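Local coordinates for Rho GTPase-activating protein 26 (Gallus gallus, PDB 1F7C) that stimulates GTP hydrolysis by the small GTPases RhoA and Cdc42 through the RhoGAP (BH) domain that this chain comprises, at residues T103-L108 with P182-P187. Sequence-based numbering, arbitrary orientation.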
# COMPACT_ATOMS: atom_id res chain seq x y z
N THR A 103 2.72 9.76 1.19
CA THR A 103 4.00 10.43 1.37
C THR A 103 4.81 9.78 2.49
O THR A 103 6.04 9.70 2.41
CB THR A 103 3.84 11.95 1.64
OG1 THR A 103 3.21 12.15 2.91
CG2 THR A 103 2.99 12.60 0.56
N TYR A 104 4.13 9.30 3.54
CA TYR A 104 4.82 8.63 4.64
C TYR A 104 5.54 7.40 4.09
O TYR A 104 6.64 7.07 4.52
CB TYR A 104 3.83 8.17 5.72
CG TYR A 104 4.40 7.07 6.60
CD1 TYR A 104 5.24 7.37 7.68
CD2 TYR A 104 4.14 5.73 6.33
CE1 TYR A 104 5.82 6.36 8.45
CE2 TYR A 104 4.72 4.70 7.09
CZ TYR A 104 5.56 5.03 8.15
OH TYR A 104 6.15 4.02 8.88
N LEU A 105 4.90 6.71 3.15
CA LEU A 105 5.47 5.52 2.54
C LEU A 105 6.67 5.83 1.66
O LEU A 105 7.60 5.02 1.55
CB LEU A 105 4.40 4.78 1.73
CG LEU A 105 3.36 4.01 2.55
CD1 LEU A 105 2.29 3.45 1.63
CD2 LEU A 105 4.05 2.89 3.31
N ARG A 106 6.66 7.00 1.03
CA ARG A 106 7.76 7.41 0.18
C ARG A 106 8.92 8.00 1.00
O ARG A 106 10.02 8.20 0.48
CB ARG A 106 7.27 8.43 -0.86
CG ARG A 106 6.30 7.82 -1.87
CD ARG A 106 6.26 8.63 -3.16
NE ARG A 106 5.64 9.93 -2.98
CZ ARG A 106 4.33 10.16 -3.06
NH1 ARG A 106 3.49 9.16 -3.32
NH2 ARG A 106 3.86 11.39 -2.87
N MET A 107 8.67 8.24 2.28
CA MET A 107 9.68 8.79 3.20
C MET A 107 10.46 7.71 3.94
O MET A 107 11.34 8.02 4.73
CB MET A 107 9.02 9.69 4.23
CG MET A 107 8.70 11.09 3.76
SD MET A 107 7.80 11.99 5.04
CE MET A 107 8.95 11.91 6.43
N LEU A 108 10.11 6.45 3.71
CA LEU A 108 10.81 5.36 4.38
C LEU A 108 12.20 5.23 3.78
O LEU A 108 12.38 5.38 2.57
CB LEU A 108 10.04 4.06 4.22
CG LEU A 108 8.69 4.06 4.94
CD1 LEU A 108 7.92 2.80 4.61
CD2 LEU A 108 8.92 4.19 6.45
N PRO A 182 4.40 1.92 -7.78
CA PRO A 182 5.63 2.70 -7.69
C PRO A 182 5.91 3.25 -6.29
O PRO A 182 7.00 3.74 -6.02
CB PRO A 182 5.40 3.81 -8.71
CG PRO A 182 3.96 4.09 -8.54
CD PRO A 182 3.34 2.70 -8.45
N THR A 183 4.92 3.16 -5.41
CA THR A 183 5.06 3.67 -4.06
C THR A 183 5.59 2.63 -3.09
O THR A 183 6.15 2.97 -2.04
CB THR A 183 3.71 4.17 -3.52
OG1 THR A 183 3.15 5.11 -4.43
CG2 THR A 183 3.90 4.84 -2.16
N LEU A 184 5.41 1.35 -3.42
CA LEU A 184 5.84 0.28 -2.54
C LEU A 184 7.10 -0.43 -3.02
O LEU A 184 7.74 -1.17 -2.27
CB LEU A 184 4.70 -0.74 -2.36
CG LEU A 184 3.42 -0.21 -1.70
CD1 LEU A 184 2.49 -1.38 -1.47
CD2 LEU A 184 3.74 0.49 -0.38
N LEU A 185 7.43 -0.21 -4.29
CA LEU A 185 8.61 -0.79 -4.92
C LEU A 185 9.30 0.38 -5.62
O LEU A 185 8.83 0.83 -6.66
CB LEU A 185 8.20 -1.83 -5.96
CG LEU A 185 7.59 -3.13 -5.45
CD1 LEU A 185 6.46 -3.57 -6.36
CD2 LEU A 185 8.65 -4.20 -5.36
N ARG A 186 10.39 0.88 -5.05
CA ARG A 186 11.09 2.00 -5.67
C ARG A 186 12.04 1.51 -6.76
O ARG A 186 13.07 0.91 -6.46
CB ARG A 186 11.93 2.78 -4.65
CG ARG A 186 11.21 3.30 -3.41
CD ARG A 186 12.16 4.20 -2.63
NE ARG A 186 11.86 4.35 -1.20
CZ ARG A 186 10.73 4.85 -0.71
NH1 ARG A 186 9.76 5.25 -1.53
NH2 ARG A 186 10.57 4.98 0.60
N PRO A 187 11.70 1.75 -8.03
CA PRO A 187 12.52 1.33 -9.18
C PRO A 187 13.97 1.85 -9.12
O PRO A 187 14.34 2.50 -8.11
CB PRO A 187 11.77 1.91 -10.38
CG PRO A 187 10.34 1.84 -9.93
CD PRO A 187 10.42 2.33 -8.50
O HOH W 1 7.47 2.12 0.49
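Arg186 reaches from the loop that follows helix 173-184 to the carboxyl end of helix 94-106, where its guanidinium binds the backbone carbonyls of Leu105, in the last turn of the helix, and of Leu108, in the loop beyond it: an arginine-to-backbone hydrogen-bonded contact within the all-helical RhoGAP domain. A single nitrogen does the gripping. NH2 donates to Leu108 O at 2.7 Å and to Leu105 O at 3.1 Å, both bonds bent at the hydrogen, with angles of 140° and 148°. The approach to Leu105 O lies in the carbonyl plane, on a lone pair, whereas NH2 stands somewhat tilted from the carbonyl plane of Leu108. The arginine chain runs extended from CG to NE (chi3 -157°), which carries its head over to the other segment; NH1 comes to rest against Arg106 CA at 3.4 Å. Leu105 O also accepts a water hydrogen bond, and the same water donates to Thr183 O, so that a single water links the two carbonyls.

Beside this polar bridge lies an apolar one. With CG2 anti to the backbone N, the methyl of Thr183 lodges against Leu105 CB (3.9 Å) and Arg106 CG (3.8 Å); its OG1 bonds back to Val179 O within its own helix. Alongside, Leu105 CD1 meets Leu184 CD2 at 3.9 Å, and Leu155 and Met156 of helix 146-164 extend this leucine packing.

Replacing Arg186 with a leucine would probably deprive Leu108 O of its bond to this loop and leave Leu105 O with the water as its remaining link to the other segment. Because backbone carbonyl oxygens carry partial negative charge, the cationic head is likely to be favoured here, tying the end of one helix, and the loop after it, to the loop that follows the other without a carboxylate partner across the contact.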